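Local coordinates for protein ParA (Salmonella enterica subsp. enterica serovar Newport str. SL317, PDB 3EZF) that probably acts as a plasmid-partition ATPase of the P-loop class and, through its winged helix-turn-helix region, as a DNA-binding transcriptional regulator under ADP control, at residues A[183-188]-A[192-197]; A[239-244]-A[249-254]; A[149-154]-A[158-163]; A[128-133]-A[201-206]; A[176-181]-A[260-265]. All blocks are in the same frame, centred on the assembly; numbering follows the deposited sequence.

Contact 1 of 5, residues A[183-188]-A[192-197]; sequences NNLDAE and KEVIRP. Unlike the reference sequence in segment 183-188: Asn184 (reference Asp).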
# COMPACT_ATOMS: atom_id res chain seq x y z
N ASN A 183 -9.50 24.55 0.44
CA ASN A 183 -9.67 25.76 1.23
C ASN A 183 -9.18 27.06 0.61
O ASN A 183 -9.09 28.08 1.30
CB ASN A 183 -9.02 25.59 2.61
CG ASN A 183 -9.55 24.39 3.34
OD1 ASN A 183 -10.74 24.09 3.28
ND2 ASN A 183 -8.67 23.69 4.05
N ASN A 184 -8.86 27.05 -0.68
CA ASN A 184 -8.39 28.25 -1.35
C ASN A 184 -7.51 29.12 -0.42
O ASN A 184 -7.77 30.32 -0.25
CB ASN A 184 -9.60 29.06 -1.83
CG ASN A 184 -9.26 29.98 -2.97
OD1 ASN A 184 -8.11 30.33 -3.18
ND2 ASN A 184 -10.28 30.39 -3.72
N LEU A 185 -6.49 28.52 0.19
CA LEU A 185 -5.58 29.23 1.08
C LEU A 185 -4.70 30.21 0.34
O LEU A 185 -4.66 30.22 -0.90
CB LEU A 185 -4.68 28.24 1.82
CG LEU A 185 -5.40 27.13 2.58
CD1 LEU A 185 -4.38 26.38 3.44
CD2 LEU A 185 -6.51 27.73 3.44
N ASP A 186 -3.98 31.02 1.10
CA ASP A 186 -3.09 32.06 0.56
C ASP A 186 -1.64 31.67 0.76
O ASP A 186 -1.32 30.80 1.58
CB ASP A 186 -3.37 33.38 1.28
CG ASP A 186 -3.30 33.23 2.80
OD1 ASP A 186 -2.24 33.53 3.40
OD2 ASP A 186 -4.30 32.79 3.40
N ALA A 187 -0.75 32.32 0.02
CA ALA A 187 0.67 32.02 0.11
C ALA A 187 1.21 31.92 1.54
O ALA A 187 1.93 30.98 1.88
CB ALA A 187 1.46 33.05 -0.68
N GLU A 188 0.84 32.88 2.37
CA GLU A 188 1.30 32.92 3.75
C GLU A 188 0.82 31.74 4.57
O GLU A 188 1.60 31.10 5.27
CB GLU A 188 0.83 34.22 4.41
CG GLU A 188 0.97 35.46 3.51
CD GLU A 188 0.10 35.38 2.25
OE1 GLU A 188 -1.15 35.46 2.35
OE2 GLU A 188 0.68 35.23 1.15
N LYS A 192 3.52 29.45 6.69
CA LYS A 192 3.68 29.34 8.14
C LYS A 192 2.72 28.40 8.85
O LYS A 192 2.78 28.26 10.07
CB LYS A 192 3.57 30.73 8.79
CG LYS A 192 4.41 31.82 8.13
CD LYS A 192 3.71 32.41 6.91
CE LYS A 192 4.48 33.63 6.39
NZ LYS A 192 3.88 34.27 5.17
N GLU A 193 1.82 27.75 8.11
CA GLU A 193 0.86 26.86 8.75
C GLU A 193 0.70 25.49 8.11
O GLU A 193 0.74 24.48 8.80
CB GLU A 193 -0.51 27.54 8.86
CG GLU A 193 -0.55 28.70 9.87
CD GLU A 193 -1.95 29.23 10.11
OE1 GLU A 193 -2.83 28.44 10.49
OE2 GLU A 193 -2.19 30.44 9.92
N VAL A 194 0.52 25.44 6.79
CA VAL A 194 0.33 24.16 6.11
C VAL A 194 1.61 23.35 5.83
O VAL A 194 1.67 22.16 6.16
CB VAL A 194 -0.45 24.35 4.81
CG1 VAL A 194 -0.69 23.00 4.13
CG2 VAL A 194 -1.77 25.05 5.11
N ILE A 195 2.62 23.97 5.22
CA ILE A 195 3.89 23.30 4.92
C ILE A 195 4.53 22.88 6.26
O ILE A 195 4.56 23.66 7.20
CB ILE A 195 4.89 24.28 4.20
CG1 ILE A 195 4.24 24.99 3.00
CG2 ILE A 195 6.12 23.51 3.76
CD1 ILE A 195 3.97 24.13 1.80
N ARG A 196 5.02 21.65 6.35
CA ARG A 196 5.67 21.20 7.60
C ARG A 196 7.15 20.90 7.37
O ARG A 196 7.52 20.33 6.35
CB ARG A 196 4.99 19.93 8.15
CG ARG A 196 3.63 20.13 8.80
CD ARG A 196 3.73 20.99 10.04
NE ARG A 196 3.12 22.31 9.85
CZ ARG A 196 3.38 23.36 10.61
NH1 ARG A 196 4.24 23.24 11.61
NH2 ARG A 196 2.77 24.52 10.38
N PRO A 197 8.01 21.29 8.32
CA PRO A 197 9.45 21.04 8.20
C PRO A 197 9.75 19.59 8.54
O PRO A 197 8.91 18.91 9.14
CB PRO A 197 10.04 21.98 9.23
CG PRO A 197 9.05 21.89 10.31
CD PRO A 197 7.74 22.04 9.55

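Contact 2 of 5, residues A[239-244]-A[249-254]; sequences NIIDRV and DFIFID. Unlike the reference sequence in segment 239-244: Asn239 (reference Lys), Asp242 (reference Glu).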
# COMPACT_ATOMS: atom_id res chain seq x y z
N ASN A 239 -4.06 26.33 -6.41
CA ASN A 239 -4.23 26.60 -4.99
C ASN A 239 -3.06 26.28 -4.06
O ASN A 239 -3.08 26.65 -2.89
CB ASN A 239 -5.52 25.93 -4.50
CG ASN A 239 -6.77 26.52 -5.14
OD1 ASN A 239 -7.87 26.01 -4.96
ND2 ASN A 239 -6.59 27.60 -5.89
N ILE A 240 -2.06 25.58 -4.57
CA ILE A 240 -0.90 25.27 -3.74
C ILE A 240 0.40 25.60 -4.45
O ILE A 240 1.13 26.49 -4.02
CB ILE A 240 -0.86 23.77 -3.30
CG1 ILE A 240 -2.01 23.48 -2.31
CG2 ILE A 240 0.51 23.45 -2.65
CD1 ILE A 240 -2.10 22.06 -1.81
N ILE A 241 0.67 24.88 -5.54
CA ILE A 241 1.90 25.04 -6.33
C ILE A 241 2.19 26.45 -6.77
O ILE A 241 3.25 26.99 -6.44
CB ILE A 241 1.90 24.09 -7.57
CG1 ILE A 241 2.19 22.65 -7.10
CG2 ILE A 241 2.95 24.52 -8.58
CD1 ILE A 241 2.12 21.61 -8.19
N ASP A 242 1.28 27.07 -7.51
CA ASP A 242 1.51 28.44 -7.96
C ASP A 242 1.56 29.41 -6.78
O ASP A 242 2.13 30.49 -6.90
CB ASP A 242 0.45 28.88 -8.97
CG ASP A 242 0.89 28.68 -10.42
OD1 ASP A 242 2.09 28.42 -10.64
OD2 ASP A 242 0.05 28.78 -11.34
N ARG A 243 0.98 29.04 -5.64
CA ARG A 243 0.99 29.94 -4.49
C ARG A 243 2.28 29.87 -3.67
O ARG A 243 2.50 30.70 -2.78
CB ARG A 243 -0.22 29.65 -3.59
CG ARG A 243 -1.56 29.68 -4.33
CD ARG A 243 -2.60 30.49 -3.59
NE ARG A 243 -2.90 31.74 -4.29
CZ ARG A 243 -3.77 31.89 -5.28
NH1 ARG A 243 -4.48 30.85 -5.72
NH2 ARG A 243 -3.94 33.09 -5.85
N VAL A 244 3.13 28.88 -3.95
CA VAL A 244 4.41 28.73 -3.24
C VAL A 244 5.56 28.68 -4.26
O VAL A 244 6.70 28.35 -3.93
CB VAL A 244 4.47 27.46 -2.38
CG1 VAL A 244 3.31 27.43 -1.44
CG2 VAL A 244 4.53 26.22 -3.26
N ASP A 249 12.76 25.10 -5.36
CA ASP A 249 13.45 24.80 -6.61
C ASP A 249 12.80 23.59 -7.23
O ASP A 249 12.59 23.52 -8.44
CB ASP A 249 14.92 24.53 -6.34
CG ASP A 249 15.63 25.75 -5.78
OD1 ASP A 249 15.66 26.78 -6.48
OD2 ASP A 249 16.16 25.68 -4.65
N PHE A 250 12.47 22.63 -6.38
CA PHE A 250 11.85 21.36 -6.80
C PHE A 250 10.59 21.11 -5.97
O PHE A 250 10.54 21.45 -4.79
CB PHE A 250 12.82 20.19 -6.57
CG PHE A 250 14.02 20.20 -7.48
CD1 PHE A 250 15.21 19.63 -7.05
CD2 PHE A 250 13.96 20.74 -8.76
CE1 PHE A 250 16.32 19.60 -7.88
CE2 PHE A 250 15.07 20.72 -9.60
CZ PHE A 250 16.25 20.15 -9.16
N ILE A 251 9.58 20.51 -6.60
CA ILE A 251 8.35 20.16 -5.91
C ILE A 251 7.92 18.76 -6.35
O ILE A 251 7.53 18.58 -7.50
CB ILE A 251 7.20 21.17 -6.21
CG1 ILE A 251 7.50 22.54 -5.58
CG2 ILE A 251 5.87 20.64 -5.68
CD1 ILE A 251 6.39 23.53 -5.76
N PHE A 252 8.00 17.78 -5.46
CA PHE A 252 7.61 16.41 -5.80
C PHE A 252 6.17 16.14 -5.44
O PHE A 252 5.63 16.74 -4.52
CB PHE A 252 8.48 15.38 -5.08
CG PHE A 252 9.87 15.28 -5.63
CD1 PHE A 252 10.88 16.13 -5.17
CD2 PHE A 252 10.17 14.36 -6.61
CE1 PHE A 252 12.16 16.06 -5.69
CE2 PHE A 252 11.46 14.28 -7.15
CZ PHE A 252 12.45 15.13 -6.68
N ILE A 253 5.54 15.22 -6.16
CA ILE A 253 4.17 14.85 -5.89
C ILE A 253 4.01 13.35 -5.74
O ILE A 253 4.40 12.58 -6.62
CB ILE A 253 3.25 15.36 -6.99
CG1 ILE A 253 3.25 16.88 -6.94
CG2 ILE A 253 1.83 14.85 -6.79
CD1 ILE A 253 2.69 17.52 -8.16
N ASP A 254 3.41 12.95 -4.61
CA ASP A 254 3.17 11.55 -4.24
C ASP A 254 1.70 11.14 -4.24
O ASP A 254 0.89 11.77 -3.57
CB ASP A 254 3.71 11.32 -2.83
CG ASP A 254 4.92 10.47 -2.82
OD1 ASP A 254 5.70 10.51 -3.79
OD2 ASP A 254 5.11 9.77 -1.81

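Contact 3 of 5, residues A[149-154]-A[158-163]; sequences ILVIDL and ASSTMF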
# COMPACT_ATOMS: atom_id res chain seq x y z
N ILE A 149 13.51 21.97 -1.61
CA ILE A 149 12.63 20.90 -2.04
C ILE A 149 11.32 20.74 -1.25
O ILE A 149 11.31 20.75 0.00
CB ILE A 149 13.39 19.56 -1.98
CG1 ILE A 149 14.68 19.67 -2.81
CG2 ILE A 149 12.52 18.41 -2.47
CD1 ILE A 149 15.49 18.37 -2.90
N LEU A 150 10.22 20.58 -1.99
CA LEU A 150 8.91 20.40 -1.37
C LEU A 150 8.31 19.05 -1.77
O LEU A 150 8.32 18.67 -2.95
CB LEU A 150 7.96 21.51 -1.79
CG LEU A 150 6.60 21.47 -1.08
CD1 LEU A 150 6.79 21.90 0.36
CD2 LEU A 150 5.61 22.40 -1.78
N VAL A 151 7.77 18.33 -0.79
CA VAL A 151 7.17 17.04 -1.09
C VAL A 151 5.70 17.05 -0.71
O VAL A 151 5.35 16.78 0.42
CB VAL A 151 7.85 15.89 -0.32
CG1 VAL A 151 7.12 14.58 -0.63
CG2 VAL A 151 9.31 15.76 -0.72
N ILE A 152 4.85 17.36 -1.68
CA ILE A 152 3.42 17.39 -1.46
C ILE A 152 2.88 15.96 -1.50
O ILE A 152 2.89 15.31 -2.54
CB ILE A 152 2.70 18.23 -2.54
CG1 ILE A 152 3.07 19.71 -2.37
CG2 ILE A 152 1.20 18.00 -2.47
CD1 ILE A 152 3.02 20.51 -3.64
N ASP A 153 2.40 15.50 -0.36
CA ASP A 153 1.86 14.15 -0.20
C ASP A 153 0.38 14.09 -0.54
O ASP A 153 -0.46 14.59 0.22
CB ASP A 153 2.06 13.70 1.24
CG ASP A 153 1.82 12.23 1.44
OD1 ASP A 153 1.61 11.51 0.44
OD2 ASP A 153 1.86 11.79 2.61
N LEU A 154 0.05 13.50 -1.69
CA LEU A 154 -1.34 13.37 -2.12
C LEU A 154 -1.75 11.89 -2.09
O LEU A 154 -2.77 11.48 -2.66
CB LEU A 154 -1.52 13.92 -3.53
CG LEU A 154 -2.30 15.23 -3.70
CD1 LEU A 154 -3.52 15.20 -2.81
CD2 LEU A 154 -1.42 16.38 -3.30
N ALA A 158 -0.48 8.23 3.22
CA ALA A 158 0.43 9.11 3.92
C ALA A 158 1.79 8.48 4.16
O ALA A 158 2.48 8.80 5.14
CB ALA A 158 -0.19 9.55 5.25
N SER A 159 2.18 7.58 3.27
CA SER A 159 3.47 6.91 3.37
C SER A 159 4.50 7.98 3.70
O SER A 159 5.11 7.95 4.76
CB SER A 159 3.82 6.23 2.04
OG SER A 159 2.74 5.42 1.58
N SER A 160 4.67 8.95 2.80
CA SER A 160 5.62 10.03 3.03
C SER A 160 5.37 10.76 4.34
O SER A 160 6.29 10.98 5.13
CB SER A 160 5.55 11.05 1.88
OG SER A 160 6.15 10.53 0.71
N THR A 161 4.11 11.14 4.57
CA THR A 161 3.72 11.85 5.79
C THR A 161 4.46 11.41 7.06
O THR A 161 4.59 12.19 8.01
CB THR A 161 2.19 11.71 6.01
OG1 THR A 161 1.50 12.34 4.93
CG2 THR A 161 1.77 12.36 7.32
N MET A 162 4.96 10.17 7.07
CA MET A 162 5.67 9.64 8.23
C MET A 162 7.09 10.19 8.36
O MET A 162 8.01 9.45 8.72
CB MET A 162 5.75 8.12 8.16
CG MET A 162 4.48 7.46 7.68
SD MET A 162 4.76 5.71 7.40
CE MET A 162 6.14 5.74 6.21
N PHE A 163 7.27 11.47 8.06
CA PHE A 163 8.59 12.09 8.17
C PHE A 163 8.55 13.45 8.84
O PHE A 163 9.58 14.10 9.04
CB PHE A 163 9.24 12.21 6.79
CG PHE A 163 9.74 10.91 6.25
CD1 PHE A 163 8.87 10.01 5.65
CD2 PHE A 163 11.08 10.56 6.37
CE1 PHE A 163 9.33 8.78 5.18
CE2 PHE A 163 11.55 9.34 5.91
CZ PHE A 163 10.67 8.45 5.31

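Contact 4 of 5, residues A[128-133]-A[201-206]; sequences STVTLA and PGVDVI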
# COMPACT_ATOMS: atom_id res chain seq x y z
N SER A 128 10.47 7.21 1.07
CA SER A 128 10.98 7.06 -0.28
C SER A 128 11.14 8.44 -0.94
O SER A 128 12.22 9.03 -0.89
CB SER A 128 10.04 6.18 -1.11
OG SER A 128 10.71 5.61 -2.22
N THR A 129 10.07 8.96 -1.54
CA THR A 129 10.14 10.26 -2.20
C THR A 129 10.87 11.28 -1.33
O THR A 129 11.72 12.02 -1.82
CB THR A 129 8.73 10.81 -2.57
OG1 THR A 129 8.29 10.20 -3.80
CG2 THR A 129 8.75 12.32 -2.77
N VAL A 130 10.57 11.33 -0.04
CA VAL A 130 11.24 12.29 0.82
C VAL A 130 12.72 11.94 0.94
O VAL A 130 13.56 12.81 1.18
CB VAL A 130 10.60 12.33 2.22
CG1 VAL A 130 11.27 13.39 3.06
CG2 VAL A 130 9.12 12.63 2.12
N THR A 131 13.02 10.67 0.76
CA THR A 131 14.39 10.21 0.85
C THR A 131 15.20 10.80 -0.30
O THR A 131 16.36 11.16 -0.13
CB THR A 131 14.47 8.67 0.83
OG1 THR A 131 13.83 8.14 2.00
CG2 THR A 131 15.92 8.20 0.80
N LEU A 132 14.58 10.91 -1.46
CA LEU A 132 15.29 11.50 -2.59
C LEU A 132 15.45 12.99 -2.29
O LEU A 132 16.52 13.57 -2.47
CB LEU A 132 14.48 11.32 -3.87
CG LEU A 132 15.29 10.97 -5.12
CD1 LEU A 132 14.43 11.21 -6.34
CD2 LEU A 132 16.57 11.80 -5.17
N ALA A 133 14.38 13.60 -1.82
CA ALA A 133 14.43 15.01 -1.49
C ALA A 133 15.55 15.26 -0.48
O ALA A 133 16.32 16.21 -0.62
CB ALA A 133 13.10 15.45 -0.92
N PRO A 201 16.29 20.50 7.28
CA PRO A 201 15.84 21.88 7.05
C PRO A 201 15.52 22.32 5.60
O PRO A 201 14.53 23.04 5.38
CB PRO A 201 16.95 22.72 7.68
CG PRO A 201 18.13 21.79 7.72
CD PRO A 201 17.50 20.49 8.11
N GLY A 202 16.31 21.91 4.62
CA GLY A 202 15.96 22.36 3.28
C GLY A 202 14.74 21.73 2.62
O GLY A 202 14.16 22.33 1.73
N VAL A 203 14.35 20.54 3.08
CA VAL A 203 13.23 19.76 2.53
C VAL A 203 11.93 19.83 3.34
O VAL A 203 11.88 19.31 4.45
CB VAL A 203 13.63 18.27 2.44
CG1 VAL A 203 12.45 17.44 1.95
CG2 VAL A 203 14.83 18.10 1.50
N ASP A 204 10.88 20.44 2.78
CA ASP A 204 9.59 20.58 3.47
C ASP A 204 8.54 19.63 2.93
O ASP A 204 8.65 19.16 1.80
CB ASP A 204 9.06 22.01 3.31
CG ASP A 204 9.94 23.04 3.99
OD1 ASP A 204 9.83 23.20 5.22
OD2 ASP A 204 10.76 23.68 3.30
N VAL A 205 7.50 19.35 3.71
CA VAL A 205 6.47 18.41 3.28
C VAL A 205 5.05 18.87 3.59
O VAL A 205 4.82 19.44 4.66
CB VAL A 205 6.64 17.01 3.95
CG1 VAL A 205 5.63 16.03 3.38
CG2 VAL A 205 8.06 16.49 3.72
N ILE A 206 4.12 18.66 2.65
CA ILE A 206 2.71 18.99 2.87
C ILE A 206 2.10 17.62 3.10
O ILE A 206 1.94 16.84 2.17
CB ILE A 206 2.01 19.61 1.64
CG1 ILE A 206 2.41 21.08 1.48
CG2 ILE A 206 0.51 19.56 1.83
CD1 ILE A 206 1.64 21.82 0.36

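Contact 5 of 5, residues A[176-181]-A[260-265]; sequences TAAQAM and DPFLLN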
# COMPACT_ATOMS: atom_id res chain seq x y z
N THR A 176 -3.96 18.66 5.43
CA THR A 176 -3.48 17.80 4.37
C THR A 176 -3.53 18.57 3.06
O THR A 176 -4.17 19.62 2.97
CB THR A 176 -4.34 16.54 4.22
OG1 THR A 176 -5.67 16.92 3.84
CG2 THR A 176 -4.37 15.74 5.52
N ALA A 177 -2.84 18.05 2.04
CA ALA A 177 -2.79 18.67 0.72
C ALA A 177 -4.17 18.71 0.08
O ALA A 177 -4.56 19.70 -0.54
CB ALA A 177 -1.81 17.91 -0.16
N ALA A 178 -4.92 17.62 0.23
CA ALA A 178 -6.26 17.54 -0.33
C ALA A 178 -7.12 18.65 0.26
O ALA A 178 -7.88 19.31 -0.45
CB ALA A 178 -6.86 16.18 -0.05
N GLN A 179 -6.99 18.85 1.56
CA GLN A 179 -7.74 19.87 2.27
C GLN A 179 -7.27 21.27 1.88
O GLN A 179 -8.10 22.14 1.59
CB GLN A 179 -7.61 19.65 3.77
CG GLN A 179 -8.24 18.34 4.26
CD GLN A 179 -7.78 17.93 5.66
OE1 GLN A 179 -8.07 16.82 6.12
NE2 GLN A 179 -7.06 18.83 6.34
N ALA A 180 -5.95 21.49 1.85
CA ALA A 180 -5.41 22.80 1.49
C ALA A 180 -5.91 23.24 0.12
O ALA A 180 -6.21 24.42 -0.09
CB ALA A 180 -3.92 22.77 1.50
N MET A 181 -6.02 22.31 -0.81
CA MET A 181 -6.49 22.65 -2.15
C MET A 181 -7.93 23.15 -2.14
O MET A 181 -8.29 24.05 -2.88
CB MET A 181 -6.41 21.43 -3.06
CG MET A 181 -5.03 20.88 -3.27
SD MET A 181 -5.09 19.22 -4.10
CE MET A 181 -5.32 19.75 -5.74
N ASP A 260 -7.92 9.09 -8.67
CA ASP A 260 -8.00 9.80 -9.93
C ASP A 260 -7.93 11.28 -9.68
O ASP A 260 -6.95 11.92 -10.04
CB ASP A 260 -9.28 9.44 -10.69
CG ASP A 260 -9.00 8.68 -11.99
OD1 ASP A 260 -9.89 8.71 -12.88
OD2 ASP A 260 -7.93 8.04 -12.11
N PRO A 261 -8.96 11.86 -9.05
CA PRO A 261 -8.82 13.30 -8.86
C PRO A 261 -7.43 13.73 -8.39
O PRO A 261 -6.92 14.74 -8.84
CB PRO A 261 -9.94 13.64 -7.88
CG PRO A 261 -10.20 12.33 -7.18
CD PRO A 261 -10.09 11.33 -8.26
N PHE A 262 -6.81 12.97 -7.50
CA PHE A 262 -5.47 13.35 -7.04
C PHE A 262 -4.44 13.07 -8.12
O PHE A 262 -3.60 13.92 -8.41
CB PHE A 262 -5.11 12.61 -5.75
CG PHE A 262 -5.97 13.00 -4.56
CD1 PHE A 262 -5.85 12.32 -3.35
CD2 PHE A 262 -6.90 14.03 -4.65
CE1 PHE A 262 -6.64 12.67 -2.25
CE2 PHE A 262 -7.69 14.38 -3.56
CZ PHE A 262 -7.56 13.69 -2.36
N LEU A 263 -4.50 11.87 -8.72
CA LEU A 263 -3.58 11.48 -9.79
C LEU A 263 -3.68 12.50 -10.94
O LEU A 263 -2.67 13.03 -11.40
CB LEU A 263 -3.97 10.11 -10.35
CG LEU A 263 -2.90 9.12 -10.80
CD1 LEU A 263 -1.89 9.80 -11.70
CD2 LEU A 263 -2.22 8.56 -9.57
N LEU A 264 -4.91 12.75 -11.38
CA LEU A 264 -5.21 13.69 -12.45
C LEU A 264 -4.66 15.09 -12.14
O LEU A 264 -4.04 15.72 -12.99
CB LEU A 264 -6.73 13.76 -12.67
CG LEU A 264 -7.50 12.75 -13.54
CD1 LEU A 264 -7.33 13.10 -14.99
CD2 LEU A 264 -7.04 11.34 -13.27
N ASN A 265 -4.89 15.57 -10.92
CA ASN A 265 -4.38 16.88 -10.53
C ASN A 265 -2.87 16.83 -10.55
O ASN A 265 -2.23 17.79 -11.00
CB ASN A 265 -4.88 17.26 -9.13
CG ASN A 265 -6.08 18.19 -9.18
OD1 ASN A 265 -5.98 19.35 -9.56
ND2 ASN A 265 -7.23 17.67 -8.79

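Contact 1 of 5, residues A[183-188]-A[192-197]
This contact spans helix 187-194 from the residues that lead into it to its last turn: Leu185, just before the helix, meets Val194, and Glu188 meets Lys192 one turn on. Leu185 CD1 lies 3.4 Å from Val194 CG2, the two branched side chains passing at a slant. Val194 CG1 is anti to the backbone N (chi1 -178°), which leaves CG2 beside the N and anti to the carbonyl carbon, the methyl that meets Leu185; both residues also touch Glu175. The backbone supplies the single hydrogen bond across the segments, from Lys192 N to Glu188 O at 2.9 Å, an ordinary i to i+4 helical link. Above it the Lys192 chain bends at chi2 (82°) and then runs extended beside Glu188. Its NZ ends 3.1 Å from Glu188 CB, whereas Glu188 OE2 stays 5.2 Å from Lys192 NZ, so the opposite charges are near but form no salt bridge. The helix belongs to the beta-alpha-beta crossover between parallel strands 149-153 and 203-206 of the P-loop NTPase sheet. At its start Asp186 occupies the N-cap, its carboxylate capping a backbone N and also bonding the hydroxyl of Thr189. Beyond its end, Arg196 NH2 gives a hydrogen bond of 2.6 Å to Glu193 O. That acceptor lies close to the guanidinium plane, although the donor stands above the carbonyl plane. Arg196 also pairs through its backbone with Val205, where the chain comes alongside strand 203-206.

Contact 2 of 5, residues A[239-244]-A[249-254]
Ile241 meets both Ile251 and Ile253 and is the main contributor from segment 239-244 to this buried contact. Starting at its CB, the nearest atom of the strand is Ile251 CD1, still 4.9 Å away. The CG2 branch comes a little closer to the same methyl, with Ile241 CG2 4.6 Å from Ile251 CD1. The other branch is anti to the carbonyl carbon (chi1 -75°) and does more: Ile241 CG1 stands 4.4 Å from Ile251 CG2. An extended chi2 then carries the tip onward, until Ile241 CD1 touches Ile253 CD1 at 4.1 Å, the two side chains crossing at about a right angle. Leu236 packs against both of these isoleucines. Val244 adds the remaining contact, its CG2 lying 4.1 Å from Ile251 CD1. A type I turn from Ile241 to Val244, closed by a bond of 3.1 Å from Val244 N to Ile241 O, presents both side chains to the strand. Contacts are wholly apolar, with no hydrogen bond across. Ile251 and Ile253, alternate residues of strand 250-254, face the end of helix 235-241. This is the helix-on-sheet layering of an alpha/beta P-loop NTPase, and the strand, ending at Asp254, has the position and sequence expected of a Walker B motif.

Contact 3 of 5, residues A[149-154]-A[158-163]
Asp153 and Thr161 form the tight part of this contact, where a strand carboxylate takes a backbone hydrogen bond from the loop. Thr161 N reaches Asp153 OD2 at 3.1 Å with an N-H...O angle of 144°, coming from above the carboxylate plane. Thr161 OG1 also donates to Asp153 OD2, but this bond is modelled at 2.4 Å, so its exact length is doubtful. Asp153 CG lies anti to the backbone N (chi1 -167°), which carries the carboxylate from strand 149-153 over to the loop. Its other oxygen, OD1, accepts from Asp155 N, and Thr161 OG1 also bonds Ala208 N, so both sides of the pair are fixed by second partners. Ser160 CB lies 3.8 Å from Asp153 OD2, while the Ser160 hydroxyl is bonded to Asp254. Packing is looser toward Val151, whose CG1 stays 4.4 Å from Ser160 OG. On the partly exposed side the carboxylate meets carbon instead of donors: Asp153 OD2 lies 3.3 Å from Ala158 CA and 4.0 Å from Ala158 CB. The Asp-Leu-Asp sequence here resembles the Walker A' motif of ParA-type ATPases. The loop sits at the C-terminal end of strand 149-153, which runs between strands 203-206 and 250-254, with helix 129-138 over Val151.

Contact 4 of 5, residues A[128-133]-A[201-206]
Val203, with CG1 anti to the backbone N (chi1 177°) and CG2 anti to the carbonyl carbon, turns both methyls onto Ala133. Val130 and Val205 have nearly the same chi1, each relative to its own backbone. This is a helix lying on the face of the parallel sheet in a P-loop NTPase. By family sequence, helix 129-138 should be the one that follows the phosphate-binding loop, here largely the unmodelled residues 120-127, and strand 203-206 is the outermost strand on one side of the sheet within the chain. The axes of the short segments 129-133 and 203-206 approach to 9.3 Å and run nearly antiparallel, at 154° between their directions. The contact is buried and apolar, without a hydrogen bond across it. Val130, one turn before Ala133, reaches two alternate strand residues with separate methyls: its CG1 lies 4.4 Å from Val203 CG1, and its CG2 lies 4.3 Å from Val205 CG2. The backbones come nearest one turn on, where Ala133 CA and Val203 CA are 6.3 Å apart. His134 and Arg137 of the same helix also lie on Val203, while Ser160 touches Val130 from the neighbouring loop. At the Ala133 end, Ala133 CB sits 3.6 Å from Val203 CG1, and Val203 CG2 rests 3.2 Å from the backbone oxygen Ala133 O.

Contact 5 of 5, residues A[176-181]-A[260-265]
Apolar contact comes first, made by Ala178 with Phe262. Ala178 CB approaches the far end of the ring, 3.5 Å from Phe262 CZ, and stands almost equally far from the two flanking carbons, 4.0 Å from Phe262 CE2 and 4.1 Å from CE1. Its approach is oblique to the ring plane. Asp212 and Ala216 of helix 212-216 border the same ring, and Leu154 touches it too. A van der Waals contact of a methyl with a polar amide is the second kind. Met181 and Asn265 reach toward each other from opposite directions; a bend at chi3 (80°) swings the Met181 methyl so that CE comes 3.9 Å from Asn265 CG. Helix 177-182 stands in the connection after strand 149-153, helix 261-267 in the one after strand 250-254, so the contact joins two helices that succeed neighbouring strands of the parallel P-loop NTPase sheet. Hydrogen bonds lie within each helix instead of between them. Asn265 ND2 donates to Pro261 O at 2.9 Å (angle 149°) from above the carbonyl plane, while Asn265 N meets the same oxygen from its opposite face at 3.0 Å. The amide has further partners, ND2 giving to Gln232 O and OD1 accepting from Leu236 N, which together fix its rotation and tie it to the start of helix 235-241. On the other helix, Thr176 is the N-cap: its OG1 accepts from Gln179 N at 3.3 Å, and the same hydroxyl is hydrogen-bonded to Asp212.

How the contacts relate
Contacts 2 and 4 are buried and wholly apolar; contact 5 is buried but sets a methyl against an amide, contact 3 is partly buried and polar, and contact 1 is largely at the surface. Contacts 2, 3 and 4 share one sheet, strand 149-153 lying between 203-206 and 250-254. Helix 129-138 of contact 4 and helix 235-241 of contact 2 lie on opposite faces of it. Asp254 OD1 bonds Thr129 OG1 at 2.6 Å, linking contacts 2 and 4 near the carboxylate of contact 3. Ile240 of contact 2 packs on Met181 and Ala180 of contact 5. Contact 1 lies in the crossover between strands 149-153 and 203-206, and Arg196 N bonds Val205 O of contact 4.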